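Local coordinates for protein light Chain (Clostridium botulinum, PDB 6BVD) that probably serves as the zinc endopeptidase of a mosaic botulinum neurotoxin, cutting a neuronal SNARE protein, at residues Ile7-Tyr12 against Ile92-Phe97; Glu111-Ala116 against Ala153-Trp158; Lys220-Ile225 against Asp391-Gly396; Asn87-Ile92 against Phe197-Ala202. All blocks are in the same frame, centred on the assembly; numbering follows the deposited sequence.

Contact 1: residues Ile7-Tyr12 against Ile92-Phe97; sequences INSFNY and IMIKLF
The extended chain of Ile7-Tyr12 runs past one flank of the helical segment Ile92-Phe97, with Ser9 CA 6.6 Å from Ile94 CA and Ile7 CA 6.9 Å from Phe97 CA, and no hydrogen bond joins the two. Ile94 carries most of the packing and spreads its branches over three residues. Its CD1 lies 3.8 Å from Ser9 CA and, obliquely, 3.9 Å from Phe10 CE1 of the ring; its CG2 meets Ser9 OG at 3.7 Å; and its CG1 rests against the carbonyl oxygen Asn8 O at 3.9 Å. This same Asn8 O also sits over one face of the Phe10 ring, offset toward the rim, so Phe10 and Ile94 close around a backbone carbonyl. One helical turn on, the Ile7 side chain crosses that of Phe97 at about a right angle, CD1 being 3.9 Å from Phe97 CB. With its CG1 anti to the carbonyl carbon (chi1 -58°), Ile7 sets CG2 beside the same CB. The loop is fastened further to helix 83-100 by Phe10 O, which accepts from Gln91 NE2, and to the strand 36-40 region by Asn8 ND2, which donates to Gln40 O. Helix 222-237 packs on Phe97 through Leu226, while Ile395 of the second subunit packs on Ser9.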
# COMPACT_ATOMS: atom_id res chain seq x y z
N ILE A 7 -10.63 1.95 4.15
CA ILE A 7 -10.23 0.74 4.84
C ILE A 7 -9.58 1.12 6.17
O ILE A 7 -8.62 1.88 6.18
CB ILE A 7 -9.26 -0.10 3.96
CG1 ILE A 7 -9.92 -0.47 2.61
CG2 ILE A 7 -8.82 -1.33 4.70
CD1 ILE A 7 -11.27 -1.22 2.74
N ASN A 8 -10.13 0.64 7.30
CA ASN A 8 -9.54 0.95 8.61
C ASN A 8 -8.42 0.01 9.03
O ASN A 8 -8.46 -1.15 8.68
CB ASN A 8 -10.66 0.92 9.67
CG ASN A 8 -11.78 1.86 9.33
OD1 ASN A 8 -11.55 3.04 9.12
ND2 ASN A 8 -12.99 1.34 9.27
N SER A 9 -7.47 0.48 9.83
CA SER A 9 -6.43 -0.37 10.47
C SER A 9 -6.61 -0.42 12.00
O SER A 9 -7.19 0.48 12.61
CB SER A 9 -5.02 0.13 10.12
OG SER A 9 -4.72 -0.13 8.76
N PHE A 10 -6.15 -1.52 12.60
CA PHE A 10 -6.28 -1.81 14.03
C PHE A 10 -5.33 -2.96 14.36
O PHE A 10 -4.97 -3.76 13.48
CB PHE A 10 -7.74 -2.19 14.41
CG PHE A 10 -8.58 -2.68 13.24
CD1 PHE A 10 -8.26 -3.87 12.58
CD2 PHE A 10 -9.67 -1.94 12.79
CE1 PHE A 10 -9.02 -4.32 11.50
CE2 PHE A 10 -10.43 -2.38 11.70
CZ PHE A 10 -10.12 -3.57 11.06
N ASN A 11 -4.91 -3.03 15.61
CA ASN A 11 -4.22 -4.20 16.13
C ASN A 11 -5.19 -4.98 17.02
O ASN A 11 -6.12 -4.38 17.56
CB ASN A 11 -2.96 -3.77 16.90
CG ASN A 11 -2.12 -2.79 16.10
OD1 ASN A 11 -1.42 -3.20 15.19
ND2 ASN A 11 -2.17 -1.51 16.45
N TYR A 12 -5.00 -6.29 17.17
CA TYR A 12 -5.97 -7.07 17.96
C TYR A 12 -6.08 -6.52 19.39
O TYR A 12 -7.16 -6.56 19.99
CB TYR A 12 -5.59 -8.56 18.02
CG TYR A 12 -6.69 -9.37 18.65
CD1 TYR A 12 -7.83 -9.70 17.93
CD2 TYR A 12 -6.63 -9.73 19.99
CE1 TYR A 12 -8.87 -10.41 18.52
CE2 TYR A 12 -7.66 -10.44 20.59
CZ TYR A 12 -8.77 -10.78 19.85
OH TYR A 12 -9.80 -11.48 20.45
N ILE A 92 -3.43 -9.28 7.70
CA ILE A 92 -3.51 -9.82 6.35
C ILE A 92 -4.83 -9.39 5.74
O ILE A 92 -4.88 -8.98 4.59
CB ILE A 92 -3.37 -11.37 6.39
CG1 ILE A 92 -1.97 -11.71 6.89
CG2 ILE A 92 -3.75 -12.01 5.03
CD1 ILE A 92 -1.75 -13.19 7.13
N MET A 93 -5.91 -9.45 6.52
CA MET A 93 -7.21 -9.05 6.03
C MET A 93 -7.19 -7.56 5.63
O MET A 93 -7.76 -7.17 4.61
CB MET A 93 -8.32 -9.32 7.07
CG MET A 93 -8.52 -10.80 7.37
SD MET A 93 -8.87 -11.76 5.89
CE MET A 93 -10.38 -10.99 5.28
N ILE A 94 -6.51 -6.74 6.42
CA ILE A 94 -6.35 -5.34 6.09
C ILE A 94 -5.61 -5.22 4.74
O ILE A 94 -5.98 -4.47 3.85
CB ILE A 94 -5.56 -4.62 7.20
CG1 ILE A 94 -6.43 -4.43 8.45
CG2 ILE A 94 -5.10 -3.26 6.76
CD1 ILE A 94 -5.62 -3.98 9.65
N LYS A 95 -4.58 -6.02 4.59
CA LYS A 95 -3.80 -5.96 3.33
C LYS A 95 -4.65 -6.39 2.12
O LYS A 95 -4.59 -5.78 1.03
CB LYS A 95 -2.54 -6.83 3.45
CG LYS A 95 -1.50 -6.54 2.34
CD LYS A 95 -0.17 -7.23 2.62
CE LYS A 95 0.83 -6.87 1.51
NZ LYS A 95 2.17 -7.16 2.03
N LEU A 96 -5.48 -7.41 2.32
CA LEU A 96 -6.31 -7.90 1.22
C LEU A 96 -7.43 -6.92 0.84
O LEU A 96 -7.70 -6.71 -0.34
CB LEU A 96 -6.91 -9.27 1.55
CG LEU A 96 -5.89 -10.39 1.81
CD1 LEU A 96 -6.59 -11.73 2.05
CD2 LEU A 96 -4.88 -10.57 0.63
N PHE A 97 -8.02 -6.25 1.84
CA PHE A 97 -9.01 -5.24 1.53
C PHE A 97 -8.34 -4.03 0.83
O PHE A 97 -8.94 -3.48 -0.11
CB PHE A 97 -9.77 -4.79 2.78
CG PHE A 97 -11.00 -5.64 3.07
CD1 PHE A 97 -12.24 -5.26 2.63
CD2 PHE A 97 -10.88 -6.84 3.76
CE1 PHE A 97 -13.38 -6.05 2.88
CE2 PHE A 97 -11.99 -7.65 4.05
CZ PHE A 97 -13.26 -7.26 3.60

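Contact 2: residues Glu111-Ala116 against Ala153-Trp158; sequences EEIKNA and ANLIIW
The flat carboxamide of Asn154 meets the last turn of helix 104-115 within its own plane: ND2 donates to the backbone oxygen Ile113 O at 2.9 Å, and the acceptor lies only 4° out of the amide plane. The N-H...O angle of 170° shows a nearly straight bond, although on the acceptor side the nitrogen is tilted 28° from the carbonyl plane of Ile113. Lys114 O, 3.1 Å from the same ND2, accepts from Asn44 ND2. The amide thus sits at the last turn of the helix, where carbonyls lose their partners within the helix; Ala116 is the first residue to leave helical backbone angles. The Asn154 amide is placed by a chi1 of -65°, which sets CG anti to the carbonyl carbon and aims the group across at the helix end. Beside this bond the apolar contact is thin, with Ile113 CG2 4.5 Å from Leu155 CD2. Both side chains also touch Val45 of strand 45-48, and they reach helix 222-237 at Val233 and Leu230 respectively, which fills out the core around them. Asn154 additionally touches Leu237 near the end of that helix. A side-chain amide donating to a last-turn carbonyl here joins helix 104-115 to the start of strand 155-158 in the large mixed sheet, beside the helix that bears the zinc ligands His228 and His232.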
# COMPACT_ATOMS: atom_id res chain seq x y z
N GLU A 111 -17.85 -0.81 -2.70
CA GLU A 111 -18.96 0.16 -2.57
C GLU A 111 -20.33 -0.54 -2.55
O GLU A 111 -21.26 -0.15 -1.80
CB GLU A 111 -18.93 1.21 -3.70
CG GLU A 111 -17.79 2.21 -3.62
CD GLU A 111 -17.48 2.90 -4.95
OE1 GLU A 111 -18.30 2.84 -5.90
OE2 GLU A 111 -16.39 3.52 -5.06
N GLU A 112 -20.48 -1.59 -3.36
CA GLU A 112 -21.70 -2.39 -3.31
C GLU A 112 -21.87 -3.10 -1.99
O GLU A 112 -22.96 -3.12 -1.44
CB GLU A 112 -21.72 -3.44 -4.45
CG GLU A 112 -21.96 -2.84 -5.81
CD GLU A 112 -23.40 -2.45 -6.00
OE1 GLU A 112 -24.25 -2.97 -5.28
OE2 GLU A 112 -23.69 -1.62 -6.86
N ILE A 113 -20.81 -3.71 -1.50
CA ILE A 113 -20.86 -4.41 -0.21
C ILE A 113 -21.26 -3.44 0.94
O ILE A 113 -21.88 -3.84 1.93
CB ILE A 113 -19.52 -5.08 0.09
CG1 ILE A 113 -19.27 -6.23 -0.92
CG2 ILE A 113 -19.54 -5.67 1.46
CD1 ILE A 113 -20.34 -7.33 -0.86
N LYS A 114 -20.83 -2.19 0.82
CA LYS A 114 -21.14 -1.17 1.82
C LYS A 114 -22.58 -0.71 1.72
O LYS A 114 -23.26 -0.57 2.73
CB LYS A 114 -20.19 0.02 1.66
CG LYS A 114 -20.64 1.29 2.42
CD LYS A 114 -19.67 2.46 2.09
CE LYS A 114 -20.15 3.79 2.66
NZ LYS A 114 -19.20 4.91 2.31
N ASN A 115 -23.04 -0.50 0.50
CA ASN A 115 -24.32 0.18 0.24
C ASN A 115 -25.56 -0.71 0.06
O ASN A 115 -26.67 -0.18 0.16
CB ASN A 115 -24.19 1.06 -1.01
CG ASN A 115 -23.24 2.23 -0.79
OD1 ASN A 115 -23.13 2.74 0.33
ND2 ASN A 115 -22.56 2.68 -1.85
N ALA A 116 -25.39 -2.00 -0.21
CA ALA A 116 -26.58 -2.86 -0.46
C ALA A 116 -27.14 -3.39 0.86
O ALA A 116 -27.19 -4.59 1.10
CB ALA A 116 -26.26 -4.04 -1.38
N ALA A 153 -25.60 -4.03 10.19
CA ALA A 153 -24.38 -4.18 9.35
C ALA A 153 -24.73 -5.16 8.21
O ALA A 153 -25.82 -5.71 8.20
CB ALA A 153 -23.19 -4.71 10.16
N ASN A 154 -23.82 -5.34 7.25
CA ASN A 154 -24.11 -6.21 6.11
C ASN A 154 -23.36 -7.54 6.17
O ASN A 154 -23.80 -8.54 5.60
CB ASN A 154 -23.76 -5.47 4.77
CG ASN A 154 -24.63 -4.23 4.51
OD1 ASN A 154 -25.70 -4.03 5.14
ND2 ASN A 154 -24.18 -3.39 3.56
N LEU A 155 -22.21 -7.56 6.81
CA LEU A 155 -21.31 -8.71 6.69
C LEU A 155 -20.41 -8.89 7.92
O LEU A 155 -19.83 -7.94 8.42
CB LEU A 155 -20.41 -8.56 5.42
CG LEU A 155 -19.28 -9.57 5.29
CD1 LEU A 155 -19.74 -11.01 5.17
CD2 LEU A 155 -18.39 -9.18 4.02
N ILE A 156 -20.29 -10.13 8.37
CA ILE A 156 -19.37 -10.49 9.43
C ILE A 156 -18.47 -11.61 8.92
O ILE A 156 -18.96 -12.68 8.52
CB ILE A 156 -20.11 -10.94 10.70
CG1 ILE A 156 -21.05 -9.82 11.18
CG2 ILE A 156 -19.11 -11.39 11.76
CD1 ILE A 156 -21.95 -10.24 12.32
N ILE A 157 -17.17 -11.37 8.96
CA ILE A 157 -16.16 -12.32 8.49
C ILE A 157 -15.49 -12.96 9.67
O ILE A 157 -15.03 -12.25 10.54
CB ILE A 157 -15.06 -11.66 7.61
CG1 ILE A 157 -15.69 -10.91 6.40
CG2 ILE A 157 -14.03 -12.76 7.15
CD1 ILE A 157 -14.63 -10.02 5.57
N TRP A 158 -15.47 -14.29 9.70
CA TRP A 158 -14.75 -15.10 10.69
C TRP A 158 -13.54 -15.81 10.06
O TRP A 158 -13.49 -16.00 8.85
CB TRP A 158 -15.64 -16.20 11.27
CG TRP A 158 -16.86 -15.77 11.94
CD1 TRP A 158 -17.99 -15.29 11.36
CD2 TRP A 158 -17.14 -15.88 13.35
NE1 TRP A 158 -18.94 -15.04 12.33
CE2 TRP A 158 -18.44 -15.40 13.55
CE3 TRP A 158 -16.40 -16.33 14.43
CZ2 TRP A 158 -19.05 -15.38 14.82
CZ3 TRP A 158 -16.98 -16.27 15.70
CH2 TRP A 158 -18.28 -15.78 15.88

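Contact 3: residues Lys220-Ile225 against Asp391-Gly396; sequences KDPALI and DGFNIG
Both carboxylate oxygens of Asp221 are gripped, and one reaches the opposite segment through water. OD2 accepts from a water at 2.7 Å, and that water accepts from Phe393 N at 3.0 Å; Arg99 forms a salt bridge with the same oxygen. OD1 takes the N-cap bond from Ala223 N (2.8 Å, 151°), approached almost head-on, and another from the hydroxyl of Tyr387. With CG anti to the backbone N (chi1 -174°), the carboxylate folds back to the helix start. The nearby arginine and helix N-terminus would probably stabilise its negative charge. Gly392 CA packs 3.8 Å from Asp221 OD2, in a type II' turn running from Asp391 to Asn394. The apolar part is Phe393 CE2 against Pro222 CD, met obliquely at 4.0 Å. A polar atom, Lys220 O, lies at the edge of the same ring, in its plane, 3.9 Å from Phe393 CE2. The proline and phenylalanine side chains cross at about a right angle, and Tyr387 meets the Phe393 ring edge-to-face. Together these contacts hold the loop between strands 373-377 and 406-408 against the first turn of helix 222-237. Pro222 also leans on Leu96 of helix 83-100, and Leu224 packs on helix 353-360.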
# COMPACT_ATOMS: atom_id res chain seq x y z
N LYS A 220 -2.98 -19.41 -6.10
CA LYS A 220 -4.07 -18.45 -6.21
C LYS A 220 -3.76 -17.23 -5.34
O LYS A 220 -3.20 -17.38 -4.26
CB LYS A 220 -5.40 -19.12 -5.81
CG LYS A 220 -5.82 -20.23 -6.82
CD LYS A 220 -6.88 -21.16 -6.24
CE LYS A 220 -7.14 -22.25 -7.28
NZ LYS A 220 -7.92 -23.38 -6.73
N ASP A 221 -4.12 -16.05 -5.83
CA ASP A 221 -3.96 -14.78 -5.10
C ASP A 221 -5.09 -14.68 -4.05
O ASP A 221 -6.24 -14.67 -4.42
CB ASP A 221 -4.00 -13.60 -6.07
CG ASP A 221 -3.71 -12.25 -5.39
OD1 ASP A 221 -4.24 -12.03 -4.28
OD2 ASP A 221 -2.96 -11.43 -5.98
N PRO A 222 -4.76 -14.63 -2.75
CA PRO A 222 -5.82 -14.54 -1.72
C PRO A 222 -6.79 -13.38 -1.91
O PRO A 222 -7.93 -13.53 -1.48
CB PRO A 222 -5.02 -14.38 -0.41
CG PRO A 222 -3.75 -15.09 -0.66
CD PRO A 222 -3.42 -14.77 -2.14
N ALA A 223 -6.38 -12.28 -2.55
CA ALA A 223 -7.31 -11.17 -2.75
C ALA A 223 -8.45 -11.56 -3.73
O ALA A 223 -9.61 -11.14 -3.57
CB ALA A 223 -6.58 -9.91 -3.24
N LEU A 224 -8.12 -12.38 -4.72
CA LEU A 224 -9.11 -12.85 -5.67
C LEU A 224 -10.01 -13.88 -4.99
O LEU A 224 -11.23 -13.88 -5.22
CB LEU A 224 -8.43 -13.45 -6.95
CG LEU A 224 -9.44 -13.82 -8.03
CD1 LEU A 224 -10.23 -12.56 -8.46
CD2 LEU A 224 -8.78 -14.50 -9.26
N ILE A 225 -9.42 -14.72 -4.12
CA ILE A 225 -10.19 -15.68 -3.34
C ILE A 225 -11.20 -14.93 -2.44
O ILE A 225 -12.35 -15.34 -2.36
CB ILE A 225 -9.31 -16.63 -2.47
CG1 ILE A 225 -8.33 -17.44 -3.36
CG2 ILE A 225 -10.19 -17.59 -1.68
CD1 ILE A 225 -9.03 -18.30 -4.44
N ASP A 391 0.23 -5.10 -6.43
CA ASP A 391 0.52 -6.14 -7.49
C ASP A 391 0.36 -7.60 -7.10
O ASP A 391 0.49 -8.51 -7.96
CB ASP A 391 1.97 -5.98 -8.03
CG ASP A 391 2.21 -4.66 -8.76
OD1 ASP A 391 1.32 -4.19 -9.50
OD2 ASP A 391 3.32 -4.09 -8.57
N GLY A 392 0.13 -7.87 -5.81
CA GLY A 392 0.10 -9.23 -5.33
C GLY A 392 1.46 -9.90 -5.42
O GLY A 392 2.48 -9.36 -4.98
N PHE A 393 1.48 -11.12 -5.96
CA PHE A 393 2.75 -11.84 -6.09
C PHE A 393 3.56 -11.36 -7.28
O PHE A 393 4.77 -11.63 -7.35
CB PHE A 393 2.52 -13.35 -6.27
CG PHE A 393 1.88 -14.03 -5.08
CD1 PHE A 393 2.59 -14.22 -3.90
CD2 PHE A 393 0.61 -14.56 -5.19
CE1 PHE A 393 1.99 -14.90 -2.82
CE2 PHE A 393 0.01 -15.24 -4.13
CZ PHE A 393 0.71 -15.40 -2.95
N ASN A 394 2.87 -10.75 -8.23
CA ASN A 394 3.43 -10.44 -9.54
C ASN A 394 4.15 -9.06 -9.56
O ASN A 394 3.78 -8.17 -10.31
CB ASN A 394 2.32 -10.53 -10.61
CG ASN A 394 1.75 -11.96 -10.79
OD1 ASN A 394 2.50 -12.94 -10.78
ND2 ASN A 394 0.42 -12.07 -10.92
N ILE A 395 5.20 -8.96 -8.75
CA ILE A 395 5.99 -7.75 -8.57
C ILE A 395 7.01 -7.60 -9.72
O ILE A 395 7.72 -8.55 -10.04
CB ILE A 395 6.74 -7.80 -7.23
CG1 ILE A 395 5.76 -7.98 -6.06
CG2 ILE A 395 7.57 -6.56 -7.03
CD1 ILE A 395 6.44 -8.45 -4.73
N GLY A 396 7.06 -6.42 -10.33
CA GLY A 396 8.09 -6.14 -11.35
C GLY A 396 7.96 -7.12 -12.53
O GLY A 396 6.86 -7.39 -13.01
O HOH W 1 -0.87 -12.07 -7.64

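Contact 4: residues Asn87-Ile92 against Phe197-Ala202; sequences NKYLQI and FSPEYA
Packing is close where Tyr89 and Ile92 of helix 83-100 receive Pro199, whereas the solvent side of the contact is polar and includes water. Tyr89 CE1 stands 3.6 Å from Pro199 CD, the two side chains crossing at about a right angle. Its ring edge points at the Phe197 carbonyl: the hydroxyl OH donates to Phe197 O at 2.8 Å, with a C=O...donor angle of 136° and the donor tilted 31° from the carbonyl plane. The torsion that makes this reach possible places CG anti to the backbone N (chi1 179°). Ile92 spreads its branches, CG2 lying 3.7 Å from Pro199 CB and CD1 3.6 Å from Glu200 OE2. On the partly exposed side, Lys88 extends its chain so that NZ makes a salt bridge with Glu200 OE2 at 3.1 Å, nearly in line with the C-O bond. A water lies 2.9 Å from Glu200 OE1, probably donating to it, and is held only weakly by Lys88 NZ. Lys88 thus holds OE2, and the Tyr79 hydroxyl holds OE1. Phe197 touches Ile225 and Leu226 of helix 222-237. The type I turn from Ser198 to Tyr201 lies at the short connection between strands 193-196 and 201-208. Helix 83-100 therefore packs on the turn where the chain passes from the mixed sheet to the antiparallel sheet of this zinc-protease fold.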
# COMPACT_ATOMS: atom_id res chain seq x y z
N ASN A 87 -3.96 -11.32 15.57
CA ASN A 87 -3.51 -10.03 15.07
C ASN A 87 -2.91 -10.18 13.67
O ASN A 87 -3.11 -9.33 12.81
CB ASN A 87 -2.51 -9.40 16.02
CG ASN A 87 -2.05 -8.03 15.55
OD1 ASN A 87 -2.84 -7.09 15.51
ND2 ASN A 87 -0.80 -7.93 15.14
N LYS A 88 -2.17 -11.25 13.45
CA LYS A 88 -1.58 -11.49 12.14
C LYS A 88 -2.70 -11.63 11.10
O LYS A 88 -2.63 -11.00 10.05
CB LYS A 88 -0.70 -12.74 12.17
CG LYS A 88 0.18 -12.86 10.93
CD LYS A 88 0.77 -14.24 10.77
CE LYS A 88 1.65 -14.32 9.52
NZ LYS A 88 2.23 -15.67 9.34
N TYR A 89 -3.74 -12.41 11.44
CA TYR A 89 -4.92 -12.60 10.61
C TYR A 89 -5.58 -11.25 10.27
O TYR A 89 -5.96 -10.99 9.13
CB TYR A 89 -5.94 -13.56 11.33
CG TYR A 89 -7.20 -13.81 10.57
CD1 TYR A 89 -7.40 -14.99 9.84
CD2 TYR A 89 -8.23 -12.86 10.58
CE1 TYR A 89 -8.56 -15.21 9.12
CE2 TYR A 89 -9.40 -13.07 9.87
CZ TYR A 89 -9.56 -14.24 9.16
OH TYR A 89 -10.73 -14.42 8.47
N LEU A 90 -5.75 -10.40 11.28
CA LEU A 90 -6.29 -9.07 11.07
C LEU A 90 -5.42 -8.26 10.06
O LEU A 90 -5.95 -7.62 9.18
CB LEU A 90 -6.33 -8.29 12.37
CG LEU A 90 -7.51 -8.53 13.30
CD1 LEU A 90 -7.48 -7.48 14.44
CD2 LEU A 90 -8.82 -8.48 12.52
N GLN A 91 -4.11 -8.28 10.23
CA GLN A 91 -3.26 -7.48 9.33
C GLN A 91 -3.30 -7.98 7.88
O GLN A 91 -3.14 -7.20 6.94
CB GLN A 91 -1.81 -7.45 9.81
CG GLN A 91 -1.67 -7.02 11.26
CD GLN A 91 -2.42 -5.74 11.59
OE1 GLN A 91 -2.29 -4.73 10.91
NE2 GLN A 91 -3.22 -5.79 12.67
N ILE A 92 -3.43 -9.28 7.70
CA ILE A 92 -3.51 -9.82 6.35
C ILE A 92 -4.83 -9.39 5.74
O ILE A 92 -4.88 -8.98 4.59
CB ILE A 92 -3.37 -11.37 6.39
CG1 ILE A 92 -1.97 -11.71 6.89
CG2 ILE A 92 -3.75 -12.01 5.03
CD1 ILE A 92 -1.75 -13.19 7.13
N PHE A 197 -13.37 -17.22 6.29
CA PHE A 197 -12.29 -16.96 5.34
C PHE A 197 -10.92 -17.24 5.95
O PHE A 197 -10.60 -16.83 7.09
CB PHE A 197 -12.34 -15.52 4.83
CG PHE A 197 -11.44 -15.29 3.65
CD1 PHE A 197 -11.79 -15.84 2.42
CD2 PHE A 197 -10.25 -14.60 3.77
CE1 PHE A 197 -10.95 -15.68 1.32
CE2 PHE A 197 -9.42 -14.41 2.66
CZ PHE A 197 -9.77 -14.96 1.46
N SER A 198 -10.08 -17.88 5.14
CA SER A 198 -8.79 -18.35 5.59
C SER A 198 -7.73 -17.94 4.55
O SER A 198 -7.49 -18.69 3.60
CB SER A 198 -8.82 -19.87 5.77
OG SER A 198 -7.67 -20.40 6.38
N PRO A 199 -7.14 -16.73 4.70
CA PRO A 199 -6.23 -16.19 3.66
C PRO A 199 -4.88 -16.89 3.53
O PRO A 199 -4.24 -16.79 2.47
CB PRO A 199 -6.02 -14.73 4.11
CG PRO A 199 -6.20 -14.78 5.59
CD PRO A 199 -7.31 -15.79 5.83
N GLU A 200 -4.41 -17.54 4.58
CA GLU A 200 -3.09 -18.16 4.58
C GLU A 200 -3.02 -19.59 4.03
O GLU A 200 -1.93 -20.13 3.94
CB GLU A 200 -2.53 -18.18 6.00
CG GLU A 200 -2.31 -16.77 6.58
CD GLU A 200 -1.57 -16.81 7.89
OE1 GLU A 200 -2.17 -17.19 8.92
OE2 GLU A 200 -0.38 -16.48 7.90
N TYR A 201 -4.15 -20.20 3.70
CA TYR A 201 -4.16 -21.57 3.16
C TYR A 201 -4.85 -21.56 1.80
O TYR A 201 -5.97 -21.06 1.67
CB TYR A 201 -4.83 -22.55 4.14
CG TYR A 201 -4.02 -22.73 5.42
CD1 TYR A 201 -3.05 -23.74 5.52
CD2 TYR A 201 -4.15 -21.85 6.48
CE1 TYR A 201 -2.28 -23.89 6.66
CE2 TYR A 201 -3.38 -21.99 7.63
CZ TYR A 201 -2.46 -23.01 7.71
OH TYR A 201 -1.70 -23.13 8.86
N ALA A 202 -4.17 -22.06 0.78
CA ALA A 202 -4.59 -21.84 -0.59
C ALA A 202 -4.36 -23.09 -1.42
O ALA A 202 -3.59 -23.96 -1.03
CB ALA A 202 -3.84 -20.68 -1.18
O HOH W 2 0.13 -18.20 10.46

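From the N terminus, contact 1 brings the opening loop back to helix 83-100 across 79 intervening residues. Contact 4 starts on the same helix, shares Ile92 with contact 1 and crosses it in chain order, closing only at 197-202. Contact 2 opens and closes within the span of contact 4, tying helix 104-115 to strand 155-158. It touches contact 4 where Trp158 O lies 2.8 Å from Phe197 N, a probable hydrogen bond just beyond the end of strand 193-196. Contact 3 follows in series and closes the longest loop, from helix 222-237 to 391-396; Pro222 packs against both Leu96 and Pro199. Helix 83-100 thus links contacts 1 and 4. Contacts 1, 3 and 4 touch the second subunit.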